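Side-chain contacts in 3-dehydroquinate dehydratase (Clostridium difficile, PDB 4H3D), which catalyses the cis-dehydration of 3-dehydroquinate to 3-dehydroshikimate through an imine intermediate, the third step of the chorismate pathway: residues 8-12 and 13-17; 102-105 and 106-110; 74-78 and 79-83. All coordinates share one frame; numbering follows the deposited sequence. Where two conformers were deposited one is given.

Contact 1. Residues 8-12 and 13-17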
loop_
_atom_site.group_PDB
_atom_site.type_symbol
_atom_site.label_atom_id
_atom_site.label_comp_id
_atom_site.label_asym_id
_atom_site.label_seq_id
_atom_site.Cartn_x
_atom_site.Cartn_y
_atom_site.Cartn_z
ATOM N N VAL B 8 3.722 -6.536 23.156
ATOM C CA VAL B 8 5.018 -7.154 23.364
ATOM C C VAL B 8 6.059 -6.049 23.484
ATOM O O VAL B 8 6.340 -5.367 22.515
ATOM C CB VAL B 8 5.371 -8.109 22.238
ATOM C CG1 VAL B 8 6.766 -8.655 22.433
ATOM C CG2 VAL B 8 4.364 -9.232 22.174
ATOM N N GLN B 9 6.606 -5.872 24.690
ATOM C CA GLN B 9 7.613 -4.844 24.942
ATOM C C GLN B 9 9.006 -5.442 24.787
ATOM O O GLN B 9 9.307 -6.488 25.363
ATOM C CB GLN B 9 7.453 -4.284 26.356
ATOM C CG GLN B 9 8.332 -3.054 26.685
ATOM C CD GLN B 9 7.850 -1.750 26.032
ATOM O OE1 GLN B 9 8.615 -0.786 25.910
ATOM N NE2 GLN B 9 6.580 -1.717 25.619
ATOM N N VAL B 10 9.835 -4.796 23.974
ATOM C CA VAL B 10 11.235 -5.188 23.793
ATOM C C VAL B 10 12.027 -3.891 23.959
ATOM O O VAL B 10 11.730 -2.884 23.300
ATOM C CB VAL B 10 11.501 -5.896 22.431
ATOM C CG1 VAL B 10 10.852 -7.265 22.417
ATOM C CG2 VAL B 10 11.020 -5.054 21.247
ATOM N N LYS B 11 13.004 -3.892 24.869
ATOM C CA LYS B 11 13.701 -2.651 25.209
ATOM C C LYS B 11 12.587 -1.620 25.450
ATOM O O LYS B 11 11.621 -1.941 26.151
ATOM C CB LYS B 11 14.746 -2.262 24.143
ATOM C CG LYS B 11 16.187 -2.444 24.566
ATOM C CD LYS B 11 16.534 -3.819 24.988
ATOM C CE LYS B 11 17.971 -3.877 25.481
ATOM N NZ LYS B 11 18.318 -5.216 26.036
ATOM N N ASN B 12 12.697 -0.446 24.844
ATOM C CA ASN B 12 11.731 0.614 25.026
ATOM C C ASN B 12 10.767 0.749 23.829
ATOM O O ASN B 12 10.227 1.823 23.584
ATOM C CB ASN B 12 12.498 1.921 25.252
ATOM C CG ASN B 12 13.625 1.765 26.281
ATOM O OD1 ASN B 12 13.406 1.301 27.405
ATOM N ND2 ASN B 12 14.838 2.151 25.891
ATOM N N ILE B 13 10.555 -0.354 23.101
ATOM C CA ILE B 13 9.664 -0.383 21.915
ATOM C C ILE B 13 8.445 -1.260 22.271
ATOM O O ILE B 13 8.611 -2.335 22.836
ATOM C CB ILE B 13 10.381 -0.992 20.664
ATOM C CG1 ILE B 13 11.446 -0.036 20.119
ATOM C CG2 ILE B 13 9.401 -1.289 19.563
ATOM C CD1 ILE B 13 10.907 1.351 19.687
ATOM N N THR B 14 7.236 -0.790 21.961
ATOM C CA THR B 14 5.993 -1.534 22.261
ATOM C C THR B 14 5.391 -2.075 20.970
ATOM O O THR B 14 4.734 -1.344 20.242
ATOM C CB THR B 14 4.933 -0.629 22.944
ATOM O OG1 THR B 14 5.485 -0.035 24.121
ATOM C CG2 THR B 14 3.701 -1.432 23.316
ATOM N N ILE B 15 5.625 -3.359 20.690
ATOM C CA ILE B 15 5.100 -3.997 19.477
ATOM C C ILE B 15 3.636 -4.282 19.705
ATOM O O ILE B 15 3.255 -4.798 20.762
ATOM C CB ILE B 15 5.845 -5.317 19.150
ATOM C CG1 ILE B 15 7.353 -5.062 19.045
ATOM C CG2 ILE B 15 5.316 -5.959 17.825
ATOM C CD1 ILE B 15 8.157 -6.304 18.728
ATOM N N GLY B 16 2.811 -3.941 18.722
ATOM C CA GLY B 16 1.368 -4.141 18.823
ATOM C C GLY B 16 0.612 -2.859 19.088
ATOM O O GLY B 16 -0.607 -2.863 19.171
ATOM N N GLU B 17 1.333 -1.758 19.232
ATOM C CA GLU B 17 0.709 -0.465 19.498
ATOM C C GLU B 17 1.092 0.517 18.396
ATOM O O GLU B 17 2.232 0.517 17.923
ATOM C CB GLU B 17 1.167 0.067 20.875
ATOM C CG GLU B 17 0.400 1.275 21.386
ATOM C CD GLU B 17 0.844 1.727 22.787
ATOM O OE1 GLU B 17 1.816 1.154 23.333
ATOM O OE2 GLU B 17 0.219 2.663 23.336
HETATM O O HOH W 1 7.389 1.776 24.333
#
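V10 and I15 meet on the buried face of a small two-stranded sheet. V10 CG2 lies 4.0 Å from I15 CD1, and the two side chains run at a slant to each other. I15 reaches V10 because its chain is extended at chi2 (180°), which carries CD1 along the strand beyond its direct partner V8. That partner is met at the base of the side chains, with V8 CB 4.2 Å from I15 CB. I13 shares this face and puts its CB near V10 CG2. On the same face V8 and I15 touch L172 of strand 172-177, V8 and V10 touch K141, and V10 and I13 touch P80.

The two strands form an antiparallel beta hairpin, closed by a type II' turn from V10 to I13. K11 and N12 are its corner residues. In the type I dehydroquinase TIM barrel this hairpin comes before the first barrel strand, 21-26. The hydrogen-bonded pairs V8-I15 and V10-I13 each exchange two backbone bonds. V8 N gives the straightest one, to I15 O at 3.0 Å (175°). I13 N closes the turn on V10 O at 2.8 Å.

Q9 and T14 form the non-hydrogen-bonded pair on the other face, nearer solvent. The Q9 chain bends at chi2 (74°), which brings the end of the side chain over to T14 on the neighbouring strand. Q9 CA also makes a CH...O contact with I13 O at 3.4 Å. A water joins the turn to this edge: it donates to N12 O at 2.9 Å and hydrogen-bonds T14 OG1 at 2.6 Å. At the corner, K11 NZ leaves the hairpin for a salt bridge with D115.

Contact 2. Residues 102-105 and 106-110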
loop_
_atom_site.group_PDB
_atom_site.type_symbol
_atom_site.label_atom_id
_atom_site.label_comp_id
_atom_site.label_asym_id
_atom_site.label_seq_id
_atom_site.Cartn_x
_atom_site.Cartn_y
_atom_site.Cartn_z
ATOM N N THR B 102 19.036 -25.917 18.283
ATOM C CA THR B 102 18.513 -25.785 19.637
ATOM C C THR B 102 19.556 -25.160 20.566
ATOM O O THR B 102 19.268 -24.185 21.253
ATOM C CB THR B 102 18.075 -27.157 20.176
ATOM O OG1 THR B 102 17.088 -27.710 19.287
ATOM C CG2 THR B 102 17.496 -27.044 21.585
ATOM N N THR B 103 20.764 -25.702 20.547
ATOM C CA THR B 103 21.868 -25.200 21.375
ATOM C C THR B 103 22.193 -23.744 21.069
ATOM O O THR B 103 22.344 -22.932 21.984
ATOM C CB THR B 103 23.151 -26.048 21.175
ATOM O OG1 THR B 103 22.881 -27.401 21.531
ATOM C CG2 THR B 103 24.299 -25.518 22.048
ATOM N N LEU B 104 22.319 -23.412 19.789
ATOM C CA LEU B 104 22.615 -22.032 19.393
ATOM C C LEU B 104 21.586 -21.055 19.974
ATOM O O LEU B 104 21.939 -20.074 20.635
ATOM C CB LEU B 104 22.635 -21.914 17.875
ATOM C CG LEU B 104 22.886 -20.540 17.255
ATOM C CD1 LEU B 104 24.262 -19.977 17.649
ATOM C CD2 LEU B 104 22.760 -20.640 15.755
ATOM N N ASN B 105 20.306 -21.314 19.727
ATOM C CA ASN B 105 19.276 -20.421 20.233
ATOM C C ASN B 105 19.216 -20.330 21.759
ATOM O O ASN B 105 18.967 -19.261 22.311
ATOM C CB ASN B 105 17.929 -20.805 19.667
ATOM C CG ASN B 105 17.744 -20.306 18.263
ATOM O OD1 ASN B 105 17.762 -19.101 18.022
ATOM N ND2 ASN B 105 17.556 -21.227 17.320
ATOM N N LYS B 106 19.424 -21.450 22.434
ATOM C CA LYS B 106 19.406 -21.453 23.888
ATOM C C LYS B 106 20.595 -20.689 24.441
ATOM O O LYS B 106 20.448 -19.855 25.314
ATOM C CB LYS B 106 19.384 -22.887 24.412
ATOM C CG LYS B 106 18.055 -23.591 24.150
ATOM C CD LYS B 106 18.018 -24.993 24.754
ATOM C CE LYS B 106 17.951 -24.986 26.265
ATOM N NZ LYS B 106 18.176 -26.368 26.821
ATOM N N GLU B 107 21.778 -20.966 23.913
ATOM C CA GLU B 107 22.981 -20.311 24.393
ATOM C C GLU B 107 22.942 -18.820 24.168
ATOM O O GLU B 107 23.384 -18.047 25.027
ATOM C CB GLU B 107 24.225 -20.897 23.714
ATOM C CG GLU B 107 24.628 -22.232 24.259
ATOM C CD GLU B 107 25.236 -22.122 25.642
ATOM O OE1 GLU B 107 25.991 -21.148 25.899
ATOM O OE2 GLU B 107 24.965 -23.013 26.471
ATOM N N ILE B 108 22.420 -18.400 23.017
ATOM C CA ILE B 108 22.363 -16.990 22.719
ATOM C C ILE B 108 21.296 -16.314 23.580
ATOM O O ILE B 108 21.512 -15.192 24.047
ATOM C CB ILE B 108 22.171 -16.714 21.201
ATOM C CG1 ILE B 108 23.380 -17.231 20.428
ATOM C CG2 ILE B 108 21.989 -15.213 20.929
ATOM C CD1 ILE B 108 24.720 -16.817 21.003
ATOM N N SER B 109 20.164 -16.990 23.805
ATOM C CA SER B 109 19.122 -16.444 24.697
ATOM C C SER B 109 19.683 -16.264 26.087
ATOM O O SER B 109 19.317 -15.339 26.785
ATOM C CB SER B 109 17.910 -17.378 24.806
ATOM O OG SER B 109 17.244 -17.521 23.586
ATOM N N ASN B 110 20.571 -17.178 26.487
ATOM C CA ASN B 110 21.171 -17.140 27.814
ATOM C C ASN B 110 22.112 -15.947 28.058
ATOM O O ASN B 110 22.329 -15.569 29.206
ATOM C CB ASN B 110 21.927 -18.448 28.108
ATOM C CG ASN B 110 22.326 -18.561 29.551
ATOM O OD1 ASN B 110 21.492 -18.405 30.437
ATOM N ND2 ASN B 110 23.615 -18.818 29.808
#
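T102 lies beside K106 one helical turn on, pointing the same way. T102 CG2 touches K106 CD at 3.8 Å. The K106 chain passes close over T102 O and bends at chi3 (71°). Its NZ forms a salt bridge with E130 of helix 125-137, and the lysine also makes a cation-pi contact with F134. T102 OG1 turns back to R98 O.

T103 CG2 lies 4.0 Å from E107 CG in the same pattern. T103 OG1 hydrogen-bonds to D99 O, and E107 OE1 forms a salt bridge with K66 NZ of helix 62-76.

With CG anti to the backbone N (chi1 178°), the end of L104 swings toward I108, and CD1 packs alongside I108 CG1 at 4.0 Å. Both side chains press on F83 and I62.

S109 N (3.0 Å) and S109 OG (2.8 Å) both donate to N105 O, from opposite faces of the carbonyl plane. The serine hydroxyl spends its proton within the helix.

K106 N, E107 N and I108 N likewise donate to T102 O, T103 O and L104 O, the i to i+4 pattern of an alpha helix. Helix 98-110 joins strands 81-84 and 116-120 in a beta-alpha-beta unit of the TIM barrel.

Contact 3. Residues 74-78 and 79-83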
loop_
_atom_site.group_PDB
_atom_site.type_symbol
_atom_site.label_atom_id
_atom_site.label_comp_id
_atom_site.label_asym_id
_atom_site.label_seq_id
_atom_site.Cartn_x
_atom_site.Cartn_y
_atom_site.Cartn_z
ATOM N N SER B 74 27.308 -3.556 21.787
ATOM C CA SER B 74 27.975 -2.313 22.197
ATOM C C SER B 74 27.720 -1.160 21.228
ATOM O O SER B 74 27.638 -0.011 21.652
ATOM C CB SER B 74 29.490 -2.519 22.365
ATOM O OG SER B 74 30.156 -2.631 21.114
ATOM N N TYR B 75 27.606 -1.466 19.933
ATOM C CA TYR B 75 27.352 -0.425 18.911
ATOM C C TYR B 75 25.882 -0.008 18.772
ATOM O O TYR B 75 25.605 1.145 18.481
ATOM C CB TYR B 75 27.855 -0.847 17.519
ATOM C CG TYR B 75 29.332 -0.678 17.297
ATOM C CD1 TYR B 75 29.870 0.569 16.983
ATOM C CD2 TYR B 75 30.192 -1.765 17.364
ATOM C CE1 TYR B 75 31.241 0.731 16.768
ATOM C CE2 TYR B 75 31.561 -1.621 17.147
ATOM C CZ TYR B 75 32.079 -0.370 16.850
ATOM O OH TYR B 75 33.428 -0.224 16.635
ATOM N N ILE B 76 24.941 -0.935 18.943
ATOM C CA ILE B 76 23.522 -0.585 18.749
ATOM C C ILE B 76 22.836 -0.126 20.028
ATOM O O ILE B 76 21.667 0.296 20.005
ATOM C CB ILE B 76 22.723 -1.709 18.107
ATOM C CG1 ILE B 76 22.483 -2.862 19.085
ATOM C CG2 ILE B 76 23.416 -2.176 16.846
ATOM C CD1 ILE B 76 21.517 -3.896 18.527
ATOM N N HIS B 77 23.570 -0.226 21.136
ATOM C CA HIS B 77 23.115 0.229 22.447
ATOM C C HIS B 77 21.798 -0.418 22.872
ATOM O O HIS B 77 21.751 -1.619 23.079
ATOM C CB HIS B 77 23.019 1.766 22.480
ATOM C CG HIS B 77 23.188 2.353 23.854
ATOM N ND1 HIS B 77 22.149 2.468 24.758
ATOM C CD2 HIS B 77 24.282 2.863 24.474
ATOM C CE1 HIS B 77 22.599 3.016 25.874
ATOM N NE2 HIS B 77 23.888 3.269 25.728
ATOM N N ASP B 78 20.735 0.368 22.989
ATOM C CA ASP B 78 19.471 -0.157 23.464
ATOM C C ASP B 78 18.457 -0.433 22.366
ATOM O O ASP B 78 17.290 -0.591 22.659
ATOM C CB ASP B 78 18.871 0.775 24.524
ATOM C CG ASP B 78 19.648 0.739 25.840
ATOM O OD1 ASP B 78 19.987 -0.383 26.315
ATOM O OD2 ASP B 78 19.904 1.831 26.406
ATOM N N ILE B 79 18.898 -0.507 21.109
ATOM C CA ILE B 79 17.981 -0.866 20.017
ATOM C C ILE B 79 17.603 -2.353 20.191
ATOM O O ILE B 79 18.482 -3.187 20.401
ATOM C CB ILE B 79 18.633 -0.642 18.633
ATOM C CG1 ILE B 79 18.841 0.847 18.381
ATOM C CG2 ILE B 79 17.751 -1.200 17.524
ATOM C CD1 ILE B 79 19.549 1.162 17.060
ATOM N N PRO B 80 16.301 -2.686 20.142
ATOM C CA PRO B 80 15.961 -4.106 20.271
ATOM C C PRO B 80 16.654 -4.966 19.205
ATOM O O PRO B 80 16.710 -4.577 18.040
ATOM C CB PRO B 80 14.449 -4.128 20.072
ATOM C CG PRO B 80 13.978 -2.754 20.540
ATOM C CD PRO B 80 15.133 -1.802 20.312
ATOM N N LEU B 81 17.186 -6.113 19.615
ATOM C CA LEU B 81 17.886 -7.008 18.707
ATOM C C LEU B 81 17.170 -8.344 18.611
ATOM O O LEU B 81 16.927 -9.016 19.638
ATOM C CB LEU B 81 19.326 -7.234 19.188
ATOM C CG LEU B 81 20.211 -8.158 18.359
ATOM C CD1 LEU B 81 20.415 -7.609 16.968
ATOM C CD2 LEU B 81 21.577 -8.343 19.064
ATOM N N LEU B 82 16.835 -8.717 17.379
ATOM C CA LEU B 82 16.218 -10.020 17.056
ATOM C C LEU B 82 17.304 -10.951 16.519
ATOM O O LEU B 82 18.037 -10.579 15.606
ATOM C CB LEU B 82 15.133 -9.830 15.985
ATOM C CG LEU B 82 14.614 -11.089 15.244
ATOM C CD1 LEU B 82 14.014 -12.122 16.229
ATOM C CD2 LEU B 82 13.599 -10.685 14.145
ATOM N N PHE B 83 17.406 -12.151 17.088
ATOM C CA PHE B 83 18.393 -13.152 16.667
ATOM C C PHE B 83 17.655 -14.196 15.857
ATOM O O PHE B 83 16.702 -14.786 16.345
ATOM C CB PHE B 83 19.032 -13.793 17.891
ATOM C CG PHE B 83 20.100 -14.786 17.569
ATOM C CD1 PHE B 83 21.349 -14.367 17.202
ATOM C CD2 PHE B 83 19.859 -16.147 17.664
ATOM C CE1 PHE B 83 22.368 -15.289 16.909
ATOM C CE2 PHE B 83 20.875 -17.070 17.384
ATOM C CZ PHE B 83 22.127 -16.627 17.011
#
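A type II' beta turn from I76 to I79 takes the chain out of helix 62-76 and towards barrel strand 81-84. Its closing bond runs from I79 N to I76 O at 3.1 Å, with the donor above the carbonyl plane, 37° out of it. H77 is the first residue to leave the helical path, and its positive phi (56°) starts the reversal.

I79 folds back over the same carbonyl. Its CG1 is 3.3 Å from I76 O, so the acceptor is flanked by both the backbone N and the side chain of I79. The two isoleucines also meet at their bases, CB to CB at 4.3 Å.

The outer end of I76 points into the start of the strand. Its CG1 stands between the backbone N and the carbonyl carbon (chi1 73°), and the chain then extends to bring CD1 against L81. I76 CD1 is 4.0 Å from L81 CB, and the side chains meet at about a right angle. I49 of strand 48-52 backs both I76 and I79.

On the exposed corner, H77 ND1 donates a weak bond to D78 OD2 at 2.9 Å. D78 O lies against P80 CD. R73 NH1 hydrogen-bonds to H77 O and I79 O.

Such a turn is the helix-to-strand connection of a beta-alpha-beta unit, here 48-52, 62-76, 81-84 of the TIM barrel.

Contact 3 touches both of the others. Just after its turn, P80 CG packs 3.7 Å from both I13 CG1 and K11 CB of contact 1. At its strand end, the F83 ring meets contact 2: F83 CZ is 3.7 Å from I108 CG1, and N105 OD1 lies near F83 CD2. Contacts 1 and 2 do not touch, with nearest atoms about 10 Å apart. The bound comenic-acid-derived ligand is about 12 Å from the side chain of I15 and about 13 Å from those of L81 and N105. I15 is about 10 Å from the Schiff-base lysine K174, side chain to side chain. L81 and I108 likewise lie about 4 and 6 Å from the substrate-binding W51.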